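Local coordinates for putative TRAP PERIPLASMIC SOLUTE BINDING PROTEIN (Haemophilus influenzae, PDB 4PBQ), which binds L-gulonate and probably delivers it, as a periplasmic solute-binding protein, to a TRAP transporter, at residues F158-N171 with A180-V193. Sequence-based numbering, arbitrary orientation.
Sequences FDDFKGLRLRVPLN and AMNINPQSMPLSEV. With 2UF (L-gulonate), chain D.
Arg167 has CG anti to its own N (chi1 176°) and bends at chi2 (-93°), which brings its guanidinium up to the carbonyl oxygen of Met188. Arg167 NE and NH2 both donate to Met188 O, side-on, at 3.0 Å and 3.1 Å. That oxygen lies near the guanidinium plane, so the grip fixes the rotation of the group. The other edge then faces the L-gulonate carboxylate. Arg167 NH1 reaches O6B of the ligand at 2.8 Å and NH2 reaches O6A at 2.9 Å, both nearly straight. Pro169 CA lies over one face of the guanidinium, toward its rim, and Val193 CG2 packs against Arg167 CD. Asn171 ND2 bonds to O1 at the far end of the ligand. Glu72, Arg147 and Asn207 also hydrogen-bond the ligand.

Strands 165-168 and 184-187, which lead into the site, run parallel. Five backbone bonds join them and their ends, from Asn184 N to Leu164 O through to Met188 N to Val168 O. Ser187 OG adds a 2.8 Å bond to Pro169 O, from above the carbonyl plane. At the other end, Ile183 CD1 makes a CH-pi contact over the Phe161 ring, 4.0 Å from its centroid. The selenium of Met181, a selenomethionine, sits at the edge of the Phe158 ring in a Met-aromatic contact. A water bridges Phe158 O and Met181 O. With helix 172-180 these strands form a beta-alpha-beta unit, in which Arg167 holds the ligand carboxylate, as an arginine does in other TRAP solute-binding proteins.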
ATOM      1  N   PHE A 158       7.480  19.505  14.698  1.00 19.25           N
ATOM      2  CA  PHE A 158       6.506  18.614  15.300  1.00 18.17           C
ATOM      3  C   PHE A 158       5.318  19.392  15.848  1.00 18.20           C
ATOM      4  O   PHE A 158       4.179  18.931  15.752  1.00 18.32           O
ATOM      5  CB  PHE A 158       7.188  17.780  16.373  1.00 19.34           C
ATOM      6  CG  PHE A 158       6.357  16.652  16.894  1.00 17.72           C
ATOM      7  CD1 PHE A 158       6.246  15.461  16.175  1.00 20.72           C
ATOM      8  CD2 PHE A 158       5.690  16.769  18.089  1.00 19.80           C
ATOM      9  CE1 PHE A 158       5.498  14.412  16.673  1.00 17.71           C
ATOM     10  CE2 PHE A 158       4.940  15.721  18.593  1.00 25.16           C
ATOM     11  CZ  PHE A 158       4.839  14.554  17.892  1.00 17.53           C
ATOM     12  N   ASP A 159       5.565  20.575  16.401  1.00 17.33           N
ATOM     13  CA  ASP A 159       4.480  21.382  16.948  1.00 18.54           C
ATOM     14  C   ASP A 159       3.449  21.795  15.885  1.00 19.21           C
ATOM     15  O   ASP A 159       2.320  22.141  16.229  1.00 20.78           O
ATOM     16  CB  ASP A 159       5.011  22.611  17.699  1.00 22.09           C
ATOM     17  CG  ASP A 159       5.666  22.245  19.023  1.00 36.50           C
ATOM     18  OD1 ASP A 159       5.311  21.196  19.595  1.00 37.24           O
ATOM     19  OD2 ASP A 159       6.537  23.001  19.488  1.00 43.59           O
ATOM     20  N   ASP A 160       3.817  21.733  14.606  1.00 17.85           N
ATOM     21  CA  ASP A 160       2.899  22.161  13.560  1.00 17.32           C
ATOM     22  C   ASP A 160       1.752  21.165  13.377  1.00 21.07           C
ATOM     23  O   ASP A 160       0.727  21.511  12.819  1.00 16.84           O
ATOM     24  CB  ASP A 160       3.628  22.352  12.223  1.00 18.85           C
ATOM     25  CG  ASP A 160       4.600  23.531  12.233  1.00 24.80           C
ATOM     26  OD1 ASP A 160       4.486  24.414  13.105  1.00 22.56           O
ATOM     27  OD2 ASP A 160       5.475  23.577  11.334  1.00 20.55           O
ATOM     28  N   PHE A 161       1.919  19.934  13.848  1.00 14.36           N
ATOM     29  CA  PHE A 161       0.843  18.940  13.784  1.00 16.35           C
ATOM     30  C   PHE A 161      -0.378  19.306  14.636  1.00 16.64           C
ATOM     31  O   PHE A 161      -1.499  18.836  14.350  1.00 17.17           O
ATOM     32  CB  PHE A 161       1.362  17.596  14.272  1.00 13.00           C
ATOM     33  CG  PHE A 161       2.284  16.904  13.313  1.00 13.23           C
ATOM     34  CD1 PHE A 161       2.108  17.003  11.937  1.00 14.36           C
ATOM     35  CD2 PHE A 161       3.334  16.141  13.790  1.00 18.58           C
ATOM     36  CE1 PHE A 161       2.963  16.348  11.074  1.00 15.14           C
ATOM     37  CE2 PHE A 161       4.178  15.470  12.910  1.00 14.95           C
ATOM     38  CZ  PHE A 161       3.993  15.574  11.578  1.00 14.24           C
ATOM     39  N   LYS A 162      -0.178  20.086  15.700  1.00 18.92           N
ATOM     40  CA  LYS A 162      -1.287  20.419  16.599  1.00 18.80           C
ATOM     41  C   LYS A 162      -2.388  21.180  15.845  1.00 16.94           C
ATOM     42  O   LYS A 162      -2.126  22.177  15.181  1.00 22.69           O
ATOM     43  CB  LYS A 162      -0.779  21.225  17.802  1.00 21.59           C
ATOM     44  CG  LYS A 162      -1.860  21.599  18.792  1.00 31.87           C
ATOM     45  CD  LYS A 162      -1.284  22.341  19.998  1.00 39.05           C
ATOM     46  CE  LYS A 162      -0.667  21.375  21.003  1.00 49.80           C
ATOM     47  NZ  LYS A 162      -1.697  20.572  21.751  1.00 56.26           N
ATOM     48  N   GLY A 163      -3.615  20.681  15.915  1.00 19.90           N
ATOM     49  CA  GLY A 163      -4.709  21.304  15.193  1.00 18.72           C
ATOM     50  C   GLY A 163      -4.893  20.728  13.784  1.00 16.85           C
ATOM     51  O   GLY A 163      -5.906  20.980  13.144  1.00 19.70           O
ATOM     52  N   LEU A 164      -3.911  19.976  13.300  1.00 15.86           N
ATOM     53  CA  LEU A 164      -3.977  19.423  11.945  1.00 18.70           C
ATOM     54  C   LEU A 164      -5.045  18.338  11.854  1.00 19.34           C
ATOM     55  O   LEU A 164      -5.076  17.443  12.694  1.00 16.32           O
ATOM     56  CB  LEU A 164      -2.628  18.838  11.539  1.00 15.43           C
ATOM     57  CG  LEU A 164      -2.565  18.371  10.083  1.00 15.64           C
ATOM     58  CD1 LEU A 164      -2.681  19.543   9.106  1.00 15.77           C
ATOM     59  CD2 LEU A 164      -1.279  17.586   9.862  1.00 15.94           C
ATOM     60  N   ARG A 165      -5.903  18.423  10.837  1.00 11.95           N
ATOM     61  CA  ARG A 165      -6.928  17.407  10.587  1.00  8.83           C
ATOM     62  C   ARG A 165      -6.539  16.622   9.351  1.00 10.18           C
ATOM     63  O   ARG A 165      -6.458  17.172   8.253  1.00 11.08           O
ATOM     64  CB  ARG A 165      -8.292  18.069  10.404  1.00 17.05           C
ATOM     65  CG  ARG A 165      -8.755  18.872  11.638  1.00 19.76           C
ATOM     66  CD  ARG A 165      -9.862  19.857  11.316  1.00 27.82           C
ATOM     67  NE  ARG A 165      -9.517  20.707  10.188  1.00 18.32           N
ATOM     68  CZ  ARG A 165     -10.407  21.297   9.396  1.00 25.45           C
ATOM     69  NH1 ARG A 165     -11.707  21.172   9.631  1.00 24.95           N
ATOM     70  NH2 ARG A 165     -10.000  22.022   8.370  1.00 25.96           N
ATOM     71  N   LEU A 166      -6.270  15.340   9.539  1.00  8.24           N
ATOM     72  CA  LEU A 166      -5.757  14.535   8.434  1.00  8.56           C
ATOM     73  C   LEU A 166      -6.674  13.365   8.184  1.00 11.08           C
ATOM     74  O   LEU A 166      -7.010  12.628   9.116  1.00  9.82           O
ATOM     75  CB  LEU A 166      -4.365  14.027   8.784  1.00 11.51           C
ATOM     76  CG  LEU A 166      -3.305  13.978   7.694  1.00 23.55           C
ATOM     77  CD1 LEU A 166      -3.029  15.386   7.139  1.00 15.38           C
ATOM     78  CD2 LEU A 166      -2.015  13.348   8.217  1.00 26.04           C
ATOM     79  N   ARG A 167      -7.091  13.174   6.934  1.00  8.61           N
ATOM     80  CA  ARG A 167      -7.718  11.914   6.587  1.00  6.26           C
ATOM     81  C   ARG A 167      -6.703  10.800   6.759  1.00  5.36           C
ATOM     82  O   ARG A 167      -5.539  10.953   6.381  1.00  7.29           O
ATOM     83  CB  ARG A 167      -8.226  11.911   5.153  1.00  6.78           C
ATOM     84  CG  ARG A 167      -8.794  10.594   4.699  1.00  5.09           C
ATOM     85  CD  ARG A 167      -7.776   9.726   4.008  1.00  4.45           C
ATOM     86  NE  ARG A 167      -8.333   8.468   3.534  1.00  4.12           N
ATOM     87  CZ  ARG A 167      -7.611   7.534   2.939  1.00  6.29           C
ATOM     88  NH1 ARG A 167      -6.300   7.728   2.740  1.00  7.72           N
ATOM     89  NH2 ARG A 167      -8.185   6.416   2.539  1.00  7.00           N
ATOM     90  N   VAL A 168      -7.151   9.677   7.306  1.00  5.26           N
ATOM     91  CA  VAL A 168      -6.357   8.450   7.303  1.00  8.18           C
ATOM     92  C   VAL A 168      -7.163   7.295   6.681  1.00  7.89           C
ATOM     93  O   VAL A 168      -8.388   7.372   6.552  1.00  5.23           O
ATOM     94  CB  VAL A 168      -5.860   8.055   8.723  1.00  7.05           C
ATOM     95  CG1 VAL A 168      -4.910   9.129   9.268  1.00  8.25           C
ATOM     96  CG2 VAL A 168      -7.051   7.842   9.667  1.00  8.02           C
ATOM     97  N   PRO A 169      -6.477   6.227   6.297  1.00  6.28           N
ATOM     98  CA  PRO A 169      -7.232   5.113   5.677  1.00  4.86           C
ATOM     99  C   PRO A 169      -8.095   4.329   6.662  1.00  5.57           C
ATOM    100  O   PRO A 169      -8.131   4.632   7.877  1.00  7.48           O
ATOM    101  CB  PRO A 169      -6.148   4.211   5.099  1.00 14.12           C
ATOM    102  CG  PRO A 169      -4.842   4.707   5.633  1.00  9.43           C
ATOM    103  CD  PRO A 169      -5.027   6.112   6.112  1.00  7.83           C
ATOM    104  N   LEU A 170      -8.813   3.346   6.113  1.00  5.66           N
ATOM    105  CA  LEU A 170      -9.721   2.491   6.869  1.00  4.92           C
ATOM    106  C   LEU A 170      -8.971   1.395   7.640  1.00  7.00           C
ATOM    107  O   LEU A 170      -9.197   0.194   7.440  1.00  8.16           O
ATOM    108  CB  LEU A 170     -10.719   1.858   5.899  1.00  7.00           C
ATOM    109  CG  LEU A 170     -11.572   2.861   5.104  1.00  7.62           C
ATOM    110  CD1 LEU A 170     -12.411   2.094   4.070  1.00 11.96           C
ATOM    111  CD2 LEU A 170     -12.471   3.691   5.980  1.00  9.98           C
ATOM    112  N   ASN A 171      -8.122   1.846   8.564  1.00  6.80           N
ATOM    113  CA  ASN A 171      -7.168   1.006   9.255  1.00  6.12           C
ATOM    114  C   ASN A 171      -6.741   1.736  10.520  1.00  7.03           C
ATOM    115  O   ASN A 171      -6.153   2.795  10.448  1.00  8.65           O
ATOM    116  CB  ASN A 171      -5.979   0.737   8.338  1.00  8.16           C
ATOM    117  CG  ASN A 171      -4.897  -0.101   8.999  1.00  7.83           C
ATOM    118  OD1 ASN A 171      -4.854  -0.269  10.213  1.00  7.78           O
ATOM    119  ND2 ASN A 171      -3.996  -0.617   8.175  1.00  7.43           N
ATOM    120  N   ALA A 180      -0.537   9.637  17.742  1.00  9.08           N
ATOM    121  CA  ALA A 180       0.805   9.681  18.328  1.00  9.41           C
ATOM    122  C   ALA A 180       1.594  10.911  17.860  1.00 12.66           C
ATOM    123  O   ALA A 180       2.530  11.355  18.541  1.00 12.47           O
ATOM    124  CB  ALA A 180       1.583   8.389  18.002  1.00  9.48           C
HETATM  125  N   MSE A 181       1.221  11.435  16.691  1.00 12.15           N
HETATM  126  CA  MSE A 181       1.805  12.658  16.130  1.00 13.43           C
HETATM  127  C   MSE A 181       1.108  13.935  16.629  1.00  9.79           C
HETATM  128  O   MSE A 181       1.503  15.033  16.264  1.00 13.52           O
HETATM  129  CB  MSE A 181       1.759  12.647  14.600  1.00 11.37           C
HETATM  130  CG  MSE A 181       2.502  11.481  13.907  1.00 11.22           C
HETATM  131 SE   MSE A 181       4.395  11.367  14.384  1.00 13.47          SE
HETATM  132  CE  MSE A 181       4.393   9.674  15.339  1.00 11.96           C
ATOM    133  N   ASN A 182       0.102  13.774  17.488  1.00  9.96           N
ATOM    134  CA  ASN A 182      -0.771  14.855  17.958  1.00 12.92           C
ATOM    135  C   ASN A 182      -1.595  15.454  16.813  1.00 13.91           C
ATOM    136  O   ASN A 182      -1.985  16.626  16.859  1.00 15.85           O
ATOM    137  CB  ASN A 182       0.033  15.944  18.701  1.00 14.55           C
ATOM    138  CG  ASN A 182      -0.810  16.695  19.703  1.00 35.78           C
ATOM    139  OD1 ASN A 182      -1.880  16.229  20.095  1.00 35.97           O
ATOM    140  ND2 ASN A 182      -0.330  17.861  20.135  1.00 47.03           N
ATOM    141  N   ILE A 183      -1.810  14.641  15.771  1.00 10.22           N
ATOM    142  CA  ILE A 183      -2.698  14.973  14.661  1.00  9.31           C
ATOM    143  C   ILE A 183      -4.111  14.496  14.976  1.00 11.90           C
ATOM    144  O   ILE A 183      -4.270  13.479  15.641  1.00 12.73           O
ATOM    145  CB  ILE A 183      -2.205  14.291  13.367  1.00  9.68           C
ATOM    146  CG1 ILE A 183      -0.847  14.855  12.927  1.00  9.66           C
ATOM    147  CG2 ILE A 183      -3.239  14.444  12.243  1.00 12.53           C
ATOM    148  CD1 ILE A 183      -0.166  14.028  11.829  1.00 13.40           C
ATOM    149  N   ASN A 184      -5.133  15.220  14.490  1.00 11.80           N
ATOM    150  CA  ASN A 184      -6.537  14.781  14.593  1.00  9.33           C
ATOM    151  C   ASN A 184      -6.931  13.984  13.339  1.00 12.56           C
ATOM    152  O   ASN A 184      -7.154  14.578  12.301  1.00 12.55           O
ATOM    153  CB  ASN A 184      -7.483  15.982  14.715  1.00 12.15           C
ATOM    154  CG  ASN A 184      -7.151  16.875  15.913  1.00 25.67           C
ATOM    155  OD1 ASN A 184      -6.763  16.386  16.972  1.00 37.91           O
ATOM    156  ND2 ASN A 184      -7.304  18.186  15.745  1.00 34.14           N
ATOM    157  N   PRO A 185      -6.999  12.657  13.436  1.00  8.85           N
ATOM    158  CA  PRO A 185      -7.325  11.832  12.267  1.00  7.35           C
ATOM    159  C   PRO A 185      -8.814  11.741  12.033  1.00  9.97           C
ATOM    160  O   PRO A 185      -9.600  11.823  12.964  1.00  8.40           O
ATOM    161  CB  PRO A 185      -6.790  10.466  12.669  1.00 10.87           C
ATOM    162  CG  PRO A 185      -7.052  10.429  14.162  1.00  9.77           C
ATOM    163  CD  PRO A 185      -6.750  11.817  14.630  1.00  9.62           C
ATOM    164  N   GLN A 186      -9.198  11.527  10.786  1.00  7.11           N
ATOM    165  CA  GLN A 186     -10.546  11.108  10.457  1.00  6.66           C
ATOM    166  C   GLN A 186     -10.432  10.014   9.411  1.00  6.20           C
ATOM    167  O   GLN A 186     -10.018  10.249   8.278  1.00  7.82           O
ATOM    168  CB  GLN A 186     -11.440  12.239   9.921  1.00 11.09           C
ATOM    169  CG  GLN A 186     -12.880  11.664   9.658  1.00 19.68           C
ATOM    170  CD  GLN A 186     -14.007  12.705   9.509  1.00 20.05           C
ATOM    171  OE1 GLN A 186     -13.855  13.879   9.851  1.00 21.98           O
ATOM    172  NE2 GLN A 186     -15.146  12.258   8.988  1.00 14.85           N
ATOM    173  N   SER A 187     -10.760   8.803   9.801  1.00  7.47           N
ATOM    174  CA  SER A 187     -10.658   7.651   8.901  1.00  7.14           C
ATOM    175  C   SER A 187     -11.794   7.696   7.892  1.00  7.63           C
ATOM    176  O   SER A 187     -12.931   7.864   8.261  1.00  9.51           O
ATOM    177  CB  SER A 187     -10.713   6.343   9.713  1.00  7.39           C
ATOM    178  OG  SER A 187     -10.717   5.194   8.882  1.00  8.24           O
HETATM  179  N   MSE A 188     -11.482   7.548   6.603  1.00  7.27           N
HETATM  180  CA  MSE A 188     -12.523   7.510   5.584  1.00  5.85           C
HETATM  181  C   MSE A 188     -11.975   6.831   4.331  1.00  5.63           C
HETATM  182  O   MSE A 188     -10.763   6.784   4.132  1.00  7.82           O
HETATM  183  CB  MSE A 188     -13.005   8.918   5.233  1.00 10.98           C
HETATM  184  CG  MSE A 188     -11.976   9.798   4.652  1.00 13.75           C
HETATM  185 SE   MSE A 188     -12.546  11.682   4.408  0.90 13.13          SE
HETATM  186  CE  MSE A 188     -12.588  12.357   6.108  1.00 11.64           C
ATOM    187  N   PRO A 189     -12.869   6.330   3.486  1.00  5.83           N
ATOM    188  CA  PRO A 189     -12.400   5.773   2.209  1.00  6.13           C
ATOM    189  C   PRO A 189     -11.680   6.785   1.362  1.00  7.39           C
ATOM    190  O   PRO A 189     -11.960   7.987   1.381  1.00  7.38           O
ATOM    191  CB  PRO A 189     -13.694   5.402   1.485  1.00  7.47           C
ATOM    192  CG  PRO A 189     -14.763   5.410   2.496  1.00 12.69           C
ATOM    193  CD  PRO A 189     -14.330   6.300   3.613  1.00  8.34           C
ATOM    194  N   LEU A 190     -10.791   6.276   0.524  1.00  6.78           N
ATOM    195  CA  LEU A 190      -9.989   7.124  -0.312  1.00  6.48           C
ATOM    196  C   LEU A 190     -10.857   7.969  -1.231  1.00  7.70           C
ATOM    197  O   LEU A 190     -10.508   9.104  -1.544  1.00  8.94           O
ATOM    198  CB  LEU A 190      -9.056   6.227  -1.137  1.00  7.88           C
ATOM    199  CG  LEU A 190      -8.081   6.897  -2.093  1.00 11.73           C
ATOM    200  CD1 LEU A 190      -7.110   7.768  -1.378  1.00 12.54           C
ATOM    201  CD2 LEU A 190      -7.373   5.823  -2.895  1.00 16.26           C
ATOM    202  N   SER A 191     -11.962   7.391  -1.685  1.00  8.03           N
ATOM    203  CA  SER A 191     -12.871   8.081  -2.600  1.00 11.36           C
ATOM    204  C   SER A 191     -13.511   9.337  -1.994  1.00 12.35           C
ATOM    205  O   SER A 191     -14.136  10.114  -2.709  1.00 10.54           O
ATOM    206  CB  SER A 191     -13.988   7.136  -2.971  1.00 11.25           C
ATOM    207  OG  SER A 191     -14.698   6.781  -1.781  1.00 14.94           O
ATOM    208  N   GLU A 192     -13.372   9.523  -0.684  1.00  6.69           N
ATOM    209  CA  GLU A 192     -13.981  10.664   0.022  1.00  7.10           C
ATOM    210  C   GLU A 192     -13.029  11.822   0.324  1.00  8.05           C
ATOM    211  O   GLU A 192     -13.446  12.880   0.809  1.00  8.53           O
ATOM    212  CB  GLU A 192     -14.674  10.183   1.310  1.00 10.84           C
ATOM    213  CG  GLU A 192     -15.922   9.367   0.999  1.00 10.44           C
ATOM    214  CD  GLU A 192     -16.599   8.763   2.206  1.00 15.01           C
ATOM    215  OE1 GLU A 192     -16.265   9.147   3.347  1.00 16.29           O
ATOM    216  OE2 GLU A 192     -17.480   7.891   1.994  1.00 17.76           O
ATOM    217  N   VAL A 193     -11.757  11.651  -0.015  1.00  9.76           N
ATOM    218  CA  VAL A 193     -10.773  12.654   0.331  1.00  6.87           C
ATOM    219  C   VAL A 193     -10.990  14.007  -0.363  1.00  6.84           C
ATOM    220  O   VAL A 193     -10.938  15.054   0.283  1.00  8.70           O
ATOM    221  CB  VAL A 193      -9.364  12.150   0.052  1.00  8.09           C
ATOM    222  CG1 VAL A 193      -8.344  13.285   0.252  1.00  9.97           C
ATOM    223  CG2 VAL A 193      -9.051  10.993   0.969  1.00 11.64           C
TER
HETATM  224  O6A 2UF D 401      -6.634   4.507   0.943  1.00  6.48           O
HETATM  225  C6  2UF D 401      -5.429   4.612   1.208  1.00 10.19           C
HETATM  226  O6B 2UF D 401      -4.871   5.632   1.639  1.00  8.56           O
HETATM  227  C5  2UF D 401      -4.547   3.378   0.923  1.00  8.06           C
HETATM  228  O5  2UF D 401      -3.238   3.820   0.638  1.00  5.42           O
HETATM  229  C4  2UF D 401      -4.522   2.426   2.140  1.00  8.76           C
HETATM  230  O4  2UF D 401      -5.833   1.878   2.356  1.00  6.81           O
HETATM  231  C3  2UF D 401      -3.488   1.304   1.906  1.00  5.48           C
HETATM  232  O3  2UF D 401      -3.655   0.646   0.603  1.00  5.86           O
HETATM  233  C2  2UF D 401      -3.564   0.232   3.006  1.00  6.75           C
HETATM  234  O2  2UF D 401      -2.370  -0.514   2.865  1.00  6.20           O
HETATM  235  C1  2UF D 401      -3.556   0.861   4.434  1.00  4.97           C
HETATM  236  O1  2UF D 401      -3.462  -0.217   5.379  1.00  6.69           O
HETATM  237  O   HOH W   1       2.594  17.249  17.422  1.00 24.95           O
HETATM  238  O   HOH W   2      -4.099  18.232  17.367  1.00 28.62           O